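Local coordinates for B12-binding domain-containing protein (Kitasatospora setae, PDB 6WTE), which binds cobalamin and a [4Fe-4S] cluster and, as the radical S-adenosylmethionine enzyme TsrM, catalyses a methyl transfer that proceeds without radical chemistry, at residues A[46-49]-A[50-54]; A[88-91]-A[92-96]; A[340-343]-A[344-347]; A[417-420]-A[421-425]. All coordinates share one frame; numbering follows the deposited sequence.

Interaction 1 of 4, residues A[46-49]-A[50-54]; sequences DDWK and TCLHE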
ATOM      1  N   ASP A  46       9.928 -12.492  17.102  1.00 30.37           N
ATOM      2  CA  ASP A  46      11.142 -12.893  17.788  1.00 33.17           C
ATOM      3  C   ASP A  46      11.364 -14.397  17.778  1.00 27.62           C
ATOM      4  O   ASP A  46      12.423 -14.849  18.226  1.00 36.49           O
ATOM      5  CB  ASP A  46      11.113 -12.366  19.226  1.00 36.02           C
ATOM      6  CG  ASP A  46      10.715 -10.897  19.296  1.00 43.76           C
ATOM      7  OD1 ASP A  46      11.164 -10.113  18.430  1.00 41.14           O
ATOM      8  OD2 ASP A  46       9.940 -10.529  20.205  1.00 51.58           O
ATOM      9  N   ASP A  47      10.407 -15.181  17.275  1.00 26.09           N
ATOM     10  CA  ASP A  47      10.576 -16.632  17.233  1.00 25.80           C
ATOM     11  C   ASP A  47       9.794 -17.230  16.067  1.00 24.85           C
ATOM     12  O   ASP A  47       9.220 -18.319  16.179  1.00 24.68           O
ATOM     13  CB  ASP A  47      10.168 -17.284  18.559  1.00 27.59           C
ATOM     14  CG  ASP A  47       8.664 -17.239  18.811  1.00 28.50           C
ATOM     15  OD1 ASP A  47       7.990 -16.300  18.336  1.00 23.36           O
ATOM     16  OD2 ASP A  47       8.157 -18.154  19.499  1.00 34.91           O
ATOM     17  N   TRP A  48       9.800 -16.547  14.916  1.00 20.12           N
ATOM     18  CA  TRP A  48       8.970 -17.000  13.801  1.00 20.43           C
ATOM     19  C   TRP A  48       9.422 -18.359  13.271  1.00 19.88           C
ATOM     20  O   TRP A  48       8.593 -19.128  12.770  1.00 19.99           O
ATOM     21  CB  TRP A  48       8.947 -15.951  12.682  1.00 20.47           C
ATOM     22  CG  TRP A  48      10.283 -15.577  12.111  1.00 20.06           C
ATOM     23  CD1 TRP A  48      11.063 -14.516  12.471  1.00 21.04           C
ATOM     24  CD2 TRP A  48      10.986 -16.252  11.059  1.00 20.59           C
ATOM     25  NE1 TRP A  48      12.213 -14.494  11.717  1.00 18.92           N
ATOM     26  CE2 TRP A  48      12.189 -15.551  10.843  1.00 17.61           C
ATOM     27  CE3 TRP A  48      10.715 -17.381  10.282  1.00 20.09           C
ATOM     28  CZ2 TRP A  48      13.120 -15.945   9.888  1.00 20.89           C
ATOM     29  CZ3 TRP A  48      11.641 -17.770   9.332  1.00 17.31           C
ATOM     30  CH2 TRP A  48      12.829 -17.058   9.145  1.00 18.94           C
ATOM     31  N   LYS A  49      10.711 -18.686  13.398  1.00 15.78           N
ATOM     32  CA  LYS A  49      11.167 -20.015  12.994  1.00 22.76           C
ATOM     33  C   LYS A  49      10.521 -21.101  13.842  1.00 22.60           C
ATOM     34  O   LYS A  49      10.144 -22.160  13.325  1.00 25.07           O
ATOM     35  CB  LYS A  49      12.689 -20.115  13.087  1.00 22.27           C
ATOM     36  CG  LYS A  49      13.431 -19.365  12.008  1.00 21.86           C
ATOM     37  CD  LYS A  49      14.924 -19.620  12.107  1.00 24.81           C
ATOM     38  CE  LYS A  49      15.689 -18.849  11.038  1.00 23.23           C
ATOM     39  NZ  LYS A  49      17.153 -19.137  11.072  1.00 27.68           N
ATOM     40  N   THR A  50      10.405 -20.860  15.150  1.00 21.60           N
ATOM     41  CA  THR A  50       9.705 -21.792  16.030  1.00 25.12           C
ATOM     42  C   THR A  50       8.270 -22.002  15.570  1.00 25.13           C
ATOM     43  O   THR A  50       7.780 -23.137  15.539  1.00 28.11           O
ATOM     44  CB  THR A  50       9.745 -21.272  17.468  1.00 25.48           C
ATOM     45  OG1 THR A  50      11.093 -21.326  17.948  1.00 31.77           O
ATOM     46  CG2 THR A  50       8.845 -22.105  18.385  1.00 26.71           C
ATOM     47  N   CYS A  51       7.588 -20.922  15.188  1.00 23.81           N
ATOM     48  CA  CYS A  51       6.229 -21.048  14.677  1.00 21.48           C
ATOM     49  C   CYS A  51       6.190 -21.938  13.438  1.00 23.80           C
ATOM     50  O   CYS A  51       5.336 -22.825  13.324  1.00 24.66           O
ATOM     51  CB  CYS A  51       5.659 -19.663  14.373  1.00 28.95           C
ATOM     52  SG  CYS A  51       4.001 -19.700  13.688  1.00 30.66           S
ATOM     53  N   LEU A  52       7.122 -21.722  12.501  1.00 20.92           N
ATOM     54  CA  LEU A  52       7.174 -22.544  11.292  1.00 20.00           C
ATOM     55  C   LEU A  52       7.505 -23.995  11.612  1.00 24.61           C
ATOM     56  O   LEU A  52       6.901 -24.916  11.047  1.00 21.70           O
ATOM     57  CB  LEU A  52       8.208 -21.984  10.320  1.00 15.64           C
ATOM     58  CG  LEU A  52       7.963 -20.625   9.663  1.00 15.23           C
ATOM     59  CD1 LEU A  52       9.104 -20.346   8.699  1.00 18.25           C
ATOM     60  CD2 LEU A  52       6.628 -20.602   8.943  1.00 19.70           C
ATOM     61  N   HIS A  53       8.486 -24.218  12.489  1.00 22.72           N
ATOM     62  CA  HIS A  53       8.878 -25.580  12.838  1.00 26.08           C
ATOM     63  C   HIS A  53       7.708 -26.364  13.410  1.00 27.73           C
ATOM     64  O   HIS A  53       7.491 -27.524  13.040  1.00 28.80           O
ATOM     65  CB  HIS A  53      10.035 -25.547  13.830  1.00 21.71           C
ATOM     66  CG  HIS A  53      11.288 -24.961  13.265  1.00 21.99           C
ATOM     67  ND1 HIS A  53      12.315 -24.494  14.055  1.00 25.76           N
ATOM     68  CD2 HIS A  53      11.676 -24.758  11.984  1.00 20.96           C
ATOM     69  CE1 HIS A  53      13.286 -24.038  13.286  1.00 18.34           C
ATOM     70  NE2 HIS A  53      12.922 -24.182  12.024  1.00 25.10           N
ATOM     71  N   GLU A  54       6.933 -25.744  14.303  1.00 27.69           N
ATOM     72  CA  GLU A  54       5.759 -26.415  14.848  1.00 31.64           C
ATOM     73  C   GLU A  54       4.765 -26.753  13.745  1.00 29.94           C
ATOM     74  O   GLU A  54       4.275 -27.885  13.668  1.00 30.99           O
ATOM     75  CB  GLU A  54       5.098 -25.550  15.924  1.00 29.92           C
ATOM     76  CG  GLU A  54       5.978 -25.263  17.129  1.00 36.98           C
ATOM     77  CD  GLU A  54       5.398 -24.190  18.040  1.00 37.12           C
ATOM     78  OE1 GLU A  54       4.654 -23.314  17.544  1.00 44.43           O
ATOM     79  OE2 GLU A  54       5.689 -24.220  19.255  1.00 42.89           O
TER
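The first turn of helix 48-58, in the cobalamin-binding domain, brings W48 against L52 one turn on. CD1 of L52 reaches the indole at its edge, in the ring plane, and lies 3.7 Å from CZ3 of W48. The indole stands there because CG of W48 sits between the backbone N and the carbonyl carbon (chi1 58°), a rotamer rarely tolerated inside a helix but possible in its opening residue. One face of the same ring carries the chain of its neighbour K49, whose CG lies 3.5 Å above the plane. In this domain the helix lies beside strand 35-40 and helix 83-96: W48 packs on I89, and L52 on L39 and L96. Backbone bonds close the turn, from C51 N to D47 O, from L52 N to W48 O and from H53 N to K49 O (2.8 Å). D47 occupies the N-cap position without making a capping bond; its carboxylate turns back to a salt bridge with R44, while OD2 of D47 passes 4.0 Å from CB of T50. The carbonyl oxygen of K49 sits over one face of the H53 ring, toward its rim, 3.0 Å from CG of H53, whose NE2 pairs with E92.

Interaction 2 of 4, residues A[88-91]-A[92-96]; sequences EIIT and EIRRL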
ATOM      1  N   GLU A  88      14.251 -14.597   3.737  1.00 15.13           N
ATOM      2  CA  GLU A  88      14.690 -15.444   4.841  1.00 18.82           C
ATOM      3  C   GLU A  88      13.559 -16.349   5.323  1.00 16.56           C
ATOM      4  O   GLU A  88      13.770 -17.547   5.564  1.00 14.98           O
ATOM      5  CB  GLU A  88      15.220 -14.576   5.982  1.00 17.58           C
ATOM      6  CG  GLU A  88      15.846 -15.363   7.114  1.00 22.49           C
ATOM      7  CD  GLU A  88      16.258 -14.488   8.287  1.00 25.08           C
ATOM      8  OE1 GLU A  88      15.784 -13.330   8.373  1.00 28.12           O
ATOM      9  OE2 GLU A  88      17.066 -14.960   9.116  1.00 33.57           O
ATOM     10  N   ILE A  89      12.349 -15.799   5.445  1.00 13.57           N
ATOM     11  CA  ILE A  89      11.201 -16.598   5.866  1.00 13.65           C
ATOM     12  C   ILE A  89      10.872 -17.655   4.817  1.00 15.32           C
ATOM     13  O   ILE A  89      10.632 -18.823   5.148  1.00 14.80           O
ATOM     14  CB  ILE A  89       9.997 -15.687   6.162  1.00 16.43           C
ATOM     15  CG1 ILE A  89      10.221 -14.932   7.482  1.00 12.31           C
ATOM     16  CG2 ILE A  89       8.698 -16.501   6.177  1.00 15.34           C
ATOM     17  CD1 ILE A  89       9.344 -13.688   7.669  1.00 16.58           C
ATOM     18  N   ILE A  90      10.875 -17.270   3.541  1.00 12.34           N
ATOM     19  CA  ILE A  90      10.564 -18.221   2.474  1.00 14.02           C
ATOM     20  C   ILE A  90      11.620 -19.321   2.402  1.00 15.57           C
ATOM     21  O   ILE A  90      11.300 -20.492   2.164  1.00 14.64           O
ATOM     22  CB  ILE A  90      10.413 -17.482   1.134  1.00 15.99           C
ATOM     23  CG1 ILE A  90       9.140 -16.624   1.162  1.00 14.13           C
ATOM     24  CG2 ILE A  90      10.414 -18.480  -0.024  1.00 12.72           C
ATOM     25  CD1 ILE A  90       9.008 -15.662  -0.010  1.00 14.45           C
ATOM     26  N   THR A  91      12.889 -18.968   2.613  1.00 14.00           N
ATOM     27  CA  THR A  91      13.940 -19.980   2.571  1.00 17.27           C
ATOM     28  C   THR A  91      13.744 -21.022   3.665  1.00 20.04           C
ATOM     29  O   THR A  91      13.938 -22.222   3.430  1.00 18.21           O
ATOM     30  CB  THR A  91      15.316 -19.317   2.685  1.00 16.04           C
ATOM     31  OG1 THR A  91      15.546 -18.509   1.529  1.00 17.78           O
ATOM     32  CG2 THR A  91      16.414 -20.362   2.788  1.00 19.65           C
ATOM     33  N   GLU A  92      13.341 -20.587   4.863  1.00 16.44           N
ATOM     34  CA  GLU A  92      13.054 -21.546   5.927  1.00 16.75           C
ATOM     35  C   GLU A  92      11.853 -22.420   5.578  1.00 17.92           C
ATOM     36  O   GLU A  92      11.865 -23.631   5.836  1.00 16.71           O
ATOM     37  CB  GLU A  92      12.830 -20.809   7.249  1.00 18.74           C
ATOM     38  CG  GLU A  92      12.664 -21.731   8.450  1.00 20.49           C
ATOM     39  CD  GLU A  92      13.926 -22.518   8.780  1.00 25.30           C
ATOM     40  OE1 GLU A  92      15.036 -22.066   8.431  1.00 28.46           O
ATOM     41  OE2 GLU A  92      13.802 -23.598   9.392  1.00 30.67           O
ATOM     42  N   ILE A  93      10.809 -21.830   4.992  1.00 15.01           N
ATOM     43  CA  ILE A  93       9.648 -22.611   4.568  1.00 14.75           C
ATOM     44  C   ILE A  93      10.080 -23.743   3.642  1.00 18.36           C
ATOM     45  O   ILE A  93       9.676 -24.899   3.815  1.00 16.12           O
ATOM     46  CB  ILE A  93       8.602 -21.706   3.895  1.00 16.55           C
ATOM     47  CG1 ILE A  93       7.858 -20.867   4.937  1.00 16.26           C
ATOM     48  CG2 ILE A  93       7.619 -22.542   3.095  1.00 13.87           C
ATOM     49  CD1 ILE A  93       7.003 -19.749   4.328  1.00 16.25           C
ATOM     50  N   ARG A  94      10.917 -23.425   2.651  1.00 17.01           N
ATOM     51  CA  ARG A  94      11.317 -24.417   1.660  1.00 17.19           C
ATOM     52  C   ARG A  94      12.237 -25.482   2.239  1.00 17.96           C
ATOM     53  O   ARG A  94      12.388 -26.545   1.630  1.00 21.16           O
ATOM     54  CB  ARG A  94      11.978 -23.726   0.467  1.00 16.30           C
ATOM     55  CG  ARG A  94      11.015 -22.791  -0.255  1.00 17.89           C
ATOM     56  CD  ARG A  94      11.639 -22.123  -1.465  1.00 20.26           C
ATOM     57  NE  ARG A  94      11.905 -23.064  -2.551  1.00 17.47           N
ATOM     58  CZ  ARG A  94      10.972 -23.510  -3.389  1.00 18.31           C
ATOM     59  NH1 ARG A  94       9.711 -23.118  -3.253  1.00 19.50           N
ATOM     60  NH2 ARG A  94      11.295 -24.354  -4.358  1.00 25.29           N
ATOM     61  N   ARG A  95      12.862 -25.221   3.391  1.00 18.90           N
ATOM     62  CA  ARG A  95      13.591 -26.274   4.089  1.00 21.04           C
ATOM     63  C   ARG A  95      12.659 -27.267   4.765  1.00 20.63           C
ATOM     64  O   ARG A  95      13.078 -28.397   5.048  1.00 19.48           O
ATOM     65  CB  ARG A  95      14.544 -25.676   5.133  1.00 20.98           C
ATOM     66  CG  ARG A  95      15.726 -24.918   4.536  1.00 24.60           C
ATOM     67  CD  ARG A  95      16.806 -24.639   5.579  1.00 32.40           C
ATOM     68  NE  ARG A  95      17.724 -23.584   5.147  1.00 44.22           N
ATOM     69  CZ  ARG A  95      18.468 -22.847   5.968  1.00 43.38           C
ATOM     70  NH1 ARG A  95      18.404 -23.039   7.279  1.00 46.53           N
ATOM     71  NH2 ARG A  95      19.273 -21.912   5.480  1.00 47.82           N
ATOM     72  N   LEU A  96      11.404 -26.883   4.996  1.00 18.32           N
ATOM     73  CA  LEU A  96      10.460 -27.662   5.785  1.00 17.85           C
ATOM     74  C   LEU A  96       9.406 -28.379   4.952  1.00 17.67           C
ATOM     75  O   LEU A  96       8.754 -29.298   5.468  1.00 20.66           O
ATOM     76  CB  LEU A  96       9.757 -26.748   6.799  1.00 19.04           C
ATOM     77  CG  LEU A  96      10.672 -26.011   7.781  1.00 19.70           C
ATOM     78  CD1 LEU A  96       9.888 -24.962   8.573  1.00 20.30           C
ATOM     79  CD2 LEU A  96      11.344 -26.994   8.726  1.00 22.71           C
TER
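The R94 side chain runs alongside that of I90, one turn earlier, before leading away. Its CB stands 3.7 Å from the carbonyl oxygen of I90, and CG, anti to its own carbonyl carbon and beside the backbone N (chi1 -63°), comes closer, 3.3 Å from I90 O. CD then lies 4.1 Å from CG2 of I90, the two side chains pointing the same way. A bend at chi3 (69°) turns the guanidinium off this aliphatic path to a salt bridge with E122. The same I90 oxygen accepts the backbone N-H of R94 at 3.0 Å. One residue earlier, I89 and I93 meet through methyls, CG2 of I89 being 4.1 Å from CD1 of I93, on the buried side of the helix. On the outer side the R95 chain extends past T91: CG of R95 lies 3.4 Å from T91 O. NH1 of R95 and OE1 of E92 form a long salt bridge of charges only, no N-H pointing at the oxygen; OE2 of E92 pairs with H53. Such one-sided burial suits the helix of a beta-alpha-beta unit, here strand 63-67, helix 83-96 and strand 101-104 of the cobalamin-binding domain.

Interaction 3 of 4, residues A[340-343]-A[344-347]; sequences ELLS and GWKV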
ATOM      1  N   GLU A 340       2.879  23.636 -12.706  1.00 20.01           N
ATOM      2  CA  GLU A 340       4.060  23.170 -13.419  1.00 19.18           C
ATOM      3  C   GLU A 340       4.582  21.860 -12.839  1.00 18.88           C
ATOM      4  O   GLU A 340       5.193  21.066 -13.561  1.00 20.88           O
ATOM      5  CB  GLU A 340       5.149  24.246 -13.405  1.00 28.09           C
ATOM      6  CG  GLU A 340       5.608  24.677 -12.020  1.00 28.96           C
ATOM      7  CD  GLU A 340       4.835  25.871 -11.460  1.00 31.08           C
ATOM      8  OE1 GLU A 340       3.649  26.075 -11.821  1.00 28.45           O
ATOM      9  OE2 GLU A 340       5.435  26.617 -10.653  1.00 31.27           O
ATOM     10  N   LEU A 341       4.331  21.602 -11.557  1.00 16.34           N
ATOM     11  CA  LEU A 341       4.704  20.329 -10.955  1.00 15.60           C
ATOM     12  C   LEU A 341       3.632  19.264 -11.142  1.00 16.89           C
ATOM     13  O   LEU A 341       3.957  18.104 -11.419  1.00 15.31           O
ATOM     14  CB  LEU A 341       5.000  20.518  -9.466  1.00 14.95           C
ATOM     15  CG  LEU A 341       6.454  20.894  -9.158  1.00 20.16           C
ATOM     16  CD1 LEU A 341       6.816  22.274  -9.668  1.00 20.27           C
ATOM     17  CD2 LEU A 341       6.736  20.808  -7.691  1.00 22.03           C
ATOM     18  N   LEU A 342       2.356  19.638 -11.009  1.00 14.94           N
ATOM     19  CA  LEU A 342       1.282  18.653 -11.103  1.00 12.95           C
ATOM     20  C   LEU A 342       1.059  18.194 -12.536  1.00 13.44           C
ATOM     21  O   LEU A 342       0.635  17.052 -12.760  1.00 13.57           O
ATOM     22  CB  LEU A 342      -0.005  19.232 -10.517  1.00 13.27           C
ATOM     23  CG  LEU A 342       0.026  19.458  -9.008  1.00 11.29           C
ATOM     24  CD1 LEU A 342      -1.085  20.414  -8.623  1.00 11.39           C
ATOM     25  CD2 LEU A 342      -0.109  18.133  -8.244  1.00 10.95           C
ATOM     26  N   SER A 343       1.342  19.055 -13.511  1.00 13.28           N
ATOM     27  CA  SER A 343       1.246  18.655 -14.910  1.00 15.11           C
ATOM     28  C   SER A 343       2.158  17.466 -15.184  1.00 15.36           C
ATOM     29  O   SER A 343       3.324  17.455 -14.779  1.00 16.32           O
ATOM     30  CB  SER A 343       1.620  19.824 -15.820  1.00 16.37           C
ATOM     31  OG  SER A 343       1.612  19.430 -17.178  1.00 30.75           O
ATOM     32  N   GLY A 344       1.616  16.458 -15.867  1.00 12.25           N
ATOM     33  CA  GLY A 344       2.341  15.230 -16.133  1.00 11.57           C
ATOM     34  C   GLY A 344       2.551  14.330 -14.939  1.00 14.44           C
ATOM     35  O   GLY A 344       3.072  13.218 -15.106  1.00 15.18           O
ATOM     36  N   TRP A 345       2.152  14.762 -13.742  1.00 12.08           N
ATOM     37  CA  TRP A 345       2.337  13.984 -12.521  1.00 13.75           C
ATOM     38  C   TRP A 345       1.000  13.434 -12.034  1.00 12.69           C
ATOM     39  O   TRP A 345       0.782  12.222 -12.088  1.00 13.71           O
ATOM     40  CB  TRP A 345       3.026  14.844 -11.455  1.00 12.20           C
ATOM     41  CG  TRP A 345       3.035  14.296 -10.047  1.00 12.33           C
ATOM     42  CD1 TRP A 345       2.773  13.010  -9.646  1.00 13.61           C
ATOM     43  CD2 TRP A 345       3.329  15.032  -8.853  1.00 11.95           C
ATOM     44  NE1 TRP A 345       2.881  12.909  -8.279  1.00 13.13           N
ATOM     45  CE2 TRP A 345       3.220  14.136  -7.769  1.00 12.43           C
ATOM     46  CE3 TRP A 345       3.677  16.363  -8.596  1.00 11.83           C
ATOM     47  CZ2 TRP A 345       3.441  14.529  -6.449  1.00 15.47           C
ATOM     48  CZ3 TRP A 345       3.898  16.751  -7.280  1.00 11.57           C
ATOM     49  CH2 TRP A 345       3.777  15.837  -6.227  1.00 13.29           C
ATOM     50  N   LYS A 346       0.100  14.282 -11.542  1.00 11.41           N
ATOM     51  CA  LYS A 346      -1.199  13.815 -11.050  1.00 11.36           C
ATOM     52  C   LYS A 346      -2.171  13.890 -12.220  1.00 12.72           C
ATOM     53  O   LYS A 346      -2.859  14.894 -12.421  1.00 12.89           O
ATOM     54  CB  LYS A 346      -1.660  14.649  -9.859  1.00 12.19           C
ATOM     55  CG  LYS A 346      -0.753  14.537  -8.631  1.00 13.73           C
ATOM     56  CD  LYS A 346      -0.741  13.121  -8.068  1.00 12.06           C
ATOM     57  CE  LYS A 346      -2.113  12.736  -7.517  1.00 14.27           C
ATOM     58  NZ  LYS A 346      -2.473  13.481  -6.265  1.00 13.33           N
ATOM     59  N   VAL A 347      -2.203  12.827 -13.031  1.00 12.28           N
ATOM     60  CA  VAL A 347      -2.917  12.867 -14.299  1.00 13.31           C
ATOM     61  C   VAL A 347      -3.785  11.629 -14.474  1.00 11.57           C
ATOM     62  O   VAL A 347      -3.541  10.571 -13.885  1.00 11.11           O
ATOM     63  CB  VAL A 347      -1.953  12.971 -15.482  1.00 14.17           C
ATOM     64  CG1 VAL A 347      -1.083  14.202 -15.359  1.00 16.53           C
ATOM     65  CG2 VAL A 347      -1.110  11.709 -15.503  1.00 11.51           C
TER
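One carbonyl oxygen, that of L342, receives two successive backbone N-H groups, from W345 at 2.9 Å and from K346 at 3.1 Å, and the two arrive differently. The N of K346 lies in the carbonyl plane on a lone pair, whereas that of W345 stands 50° out of the plane. The bond from W345 closes a type II beta turn at the end of helix 339-342, within the radical SAM core: the chain leaves helical geometry at S343 and turns through G344, whose positive phi (72°) is readily adopted by glycine. The turn brings K346, centre of an inverse gamma turn, beside the [4Fe-4S] cluster. The indole of W345, its CG anti to the backbone N (chi1 168°), turns back so that its edge meets the last helical turn: CE3 of W345 lies 3.3 Å from the carbonyl oxygen of L341, near the ring plane. CD2 of L342 and CG of K346 both lie over one face of that ring, toward its rim. Elsewhere the indole meets the ring of H233 roughly at right angles. K346 bends at chi2, chi3 and chi4, curling its amine to a salt bridge with D335 and hydrogen bonds with Q310 and Y355. Its nearest side-chain atom is about 4 Å from the cluster. Farther back, the K346 and L342 side chains cross, CG of K346 lying 3.7 Å from CD2 of L342.

Interaction 4 of 4, residues A[417-420]-A[421-425]; sequences TPMG and IEIAE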
ATOM      1  N   THR A 417       5.782   2.466 -13.142  1.00 14.81           N
ATOM      2  CA  THR A 417       5.279   3.804 -12.924  1.00 13.69           C
ATOM      3  C   THR A 417       5.760   4.684 -14.065  1.00 13.97           C
ATOM      4  O   THR A 417       6.839   4.449 -14.615  1.00 13.59           O
ATOM      5  CB  THR A 417       5.754   4.392 -11.591  1.00 12.59           C
ATOM      6  OG1 THR A 417       7.176   4.581 -11.626  1.00 13.85           O
ATOM      7  CG2 THR A 417       5.391   3.468 -10.434  1.00 13.68           C
ATOM      8  N   PRO A 418       4.970   5.673 -14.473  1.00 14.91           N
ATOM      9  CA  PRO A 418       5.440   6.567 -15.536  1.00 12.85           C
ATOM     10  C   PRO A 418       6.794   7.188 -15.227  1.00 14.62           C
ATOM     11  O   PRO A 418       7.624   7.324 -16.138  1.00 15.83           O
ATOM     12  CB  PRO A 418       4.315   7.610 -15.623  1.00 16.31           C
ATOM     13  CG  PRO A 418       3.087   6.854 -15.186  1.00 14.02           C
ATOM     14  CD  PRO A 418       3.564   5.933 -14.101  1.00 12.80           C
ATOM     15  N   MET A 419       7.056   7.522 -13.957  1.00 12.18           N
ATOM     16  CA  MET A 419       8.357   8.067 -13.573  1.00 13.56           C
ATOM     17  C   MET A 419       9.469   7.056 -13.813  1.00 12.62           C
ATOM     18  O   MET A 419      10.494   7.378 -14.422  1.00 15.65           O
ATOM     19  CB  MET A 419       8.350   8.498 -12.104  1.00 13.25           C
ATOM     20  CG  MET A 419       7.756   9.877 -11.849  1.00 13.91           C
ATOM     21  SD  MET A 419       8.835  11.187 -12.455  1.00 16.93           S
ATOM     22  CE  MET A 419      10.118  11.204 -11.201  1.00 14.49           C
ATOM     23  N   GLY A 420       9.295   5.827 -13.320  1.00 12.16           N
ATOM     24  CA  GLY A 420      10.325   4.822 -13.528  1.00 13.82           C
ATOM     25  C   GLY A 420      10.571   4.541 -15.000  1.00 13.36           C
ATOM     26  O   GLY A 420      11.716   4.415 -15.434  1.00 15.00           O
ATOM     27  N   ILE A 421       9.493   4.443 -15.782  1.00 13.31           N
ATOM     28  CA  ILE A 421       9.613   4.192 -17.217  1.00 13.14           C
ATOM     29  C   ILE A 421      10.334   5.349 -17.900  1.00 15.08           C
ATOM     30  O   ILE A 421      11.269   5.149 -18.685  1.00 15.38           O
ATOM     31  CB  ILE A 421       8.217   3.960 -17.826  1.00 14.52           C
ATOM     32  CG1 ILE A 421       7.602   2.668 -17.279  1.00 15.14           C
ATOM     33  CG2 ILE A 421       8.277   3.976 -19.341  1.00 16.07           C
ATOM     34  CD1 ILE A 421       6.116   2.522 -17.576  1.00 17.75           C
ATOM     35  N   GLU A 422       9.914   6.581 -17.607  1.00 13.67           N
ATOM     36  CA  GLU A 422      10.535   7.734 -18.251  1.00 13.85           C
ATOM     37  C   GLU A 422      11.995   7.882 -17.844  1.00 14.19           C
ATOM     38  O   GLU A 422      12.850   8.197 -18.685  1.00 17.37           O
ATOM     39  CB  GLU A 422       9.751   9.006 -17.921  1.00 13.88           C
ATOM     40  CG  GLU A 422      10.450  10.294 -18.329  1.00 20.75           C
ATOM     41  CD  GLU A 422      10.687  10.409 -19.827  1.00 28.17           C
ATOM     42  OE1 GLU A 422       9.997   9.718 -20.611  1.00 27.52           O
ATOM     43  OE2 GLU A 422      11.562  11.213 -20.223  1.00 30.32           O
ATOM     44  N   ILE A 423      12.310   7.654 -16.568  1.00 14.30           N
ATOM     45  CA  ILE A 423      13.696   7.778 -16.137  1.00 13.28           C
ATOM     46  C   ILE A 423      14.548   6.675 -16.758  1.00 14.66           C
ATOM     47  O   ILE A 423      15.694   6.910 -17.155  1.00 15.50           O
ATOM     48  CB  ILE A 423      13.776   7.796 -14.604  1.00 14.64           C
ATOM     49  CG1 ILE A 423      13.255   9.144 -14.094  1.00 16.40           C
ATOM     50  CG2 ILE A 423      15.198   7.574 -14.139  1.00 18.32           C
ATOM     51  CD1 ILE A 423      12.987   9.192 -12.617  1.00 22.70           C
ATOM     52  N   ALA A 424      13.998   5.466 -16.885  1.00 13.86           N
ATOM     53  CA  ALA A 424      14.716   4.417 -17.609  1.00 14.30           C
ATOM     54  C   ALA A 424      14.948   4.803 -19.068  1.00 16.38           C
ATOM     55  O   ALA A 424      16.024   4.548 -19.620  1.00 13.29           O
ATOM     56  CB  ALA A 424      13.957   3.093 -17.518  1.00 13.88           C
ATOM     57  N   GLU A 425      13.950   5.419 -19.710  1.00 16.20           N
ATOM     58  CA  GLU A 425      14.135   5.913 -21.074  1.00 18.57           C
ATOM     59  C   GLU A 425      15.282   6.910 -21.153  1.00 18.35           C
ATOM     60  O   GLU A 425      16.074   6.887 -22.102  1.00 16.95           O
ATOM     61  CB  GLU A 425      12.851   6.565 -21.589  1.00 15.60           C
ATOM     62  CG  GLU A 425      11.748   5.599 -21.954  1.00 24.34           C
ATOM     63  CD  GLU A 425      12.162   4.616 -23.038  1.00 23.00           C
ATOM     64  OE1 GLU A 425      12.957   4.993 -23.925  1.00 29.34           O
ATOM     65  OE2 GLU A 425      11.679   3.471 -23.003  1.00 28.59           O
TER
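The polar contacts of T417 with the first turn of helix 418-427 come from both its side chain and its backbone. OG1 of T417 accepts the backbone N-H of G420 at 3.0 Å, and its carbonyl oxygen accepts that of I421 at 2.9 Å, a nearly straight bond of 171°. Chi1 of 66° turns the hydroxyl toward the first turn of the helix for this capping bond; the same OG1 is also hydrogen-bonded to the carbonyl of F414. The next three backbone bonds continue the helical pattern: E422 N to P418 O, I423 N to M419 O and A424 N to G420 O. Apolar contact is made chiefly by M419 and I423. The methionine bends at chi2 and chi3, carrying its methyl across the isoleucine, with CE of M419 3.8 Å from CD1 of I423; both side chains rest on Y476. CG1 of I421 also lies 3.3 Å from the bonded T417 O. At the outer side E422 turns its carboxylate to Q426. Backbone bonding of M419 to S232 ties the helix start to the loop carrying the cluster cysteines C231 and C234. The arrangement is a threonine N-cap with proline in the first helical position, beside the cluster site.

Along the chain the four contacts follow in order, two in the cobalamin-binding domain and two in the radical SAM core. Interactions 1 and 2 lie on neighbouring helices, 48-58 and 83-96, with centres 11 Å apart, and they touch: a probable hydrogen bond of 2.8 Å between NE2 of H53 and OE2 of E92 joins the two helices. Interactions 3 and 4 have centres 15 Å apart and nearest atoms about 6 Å apart; without touching, both reach S232 of the cluster loop. From interaction 1 to interaction 3 the centres are 47 Å apart, on opposite sides of the chain's centre. The first pair thus belongs to the outer helical layer of one cofactor domain, the second to the cluster's surroundings in the other.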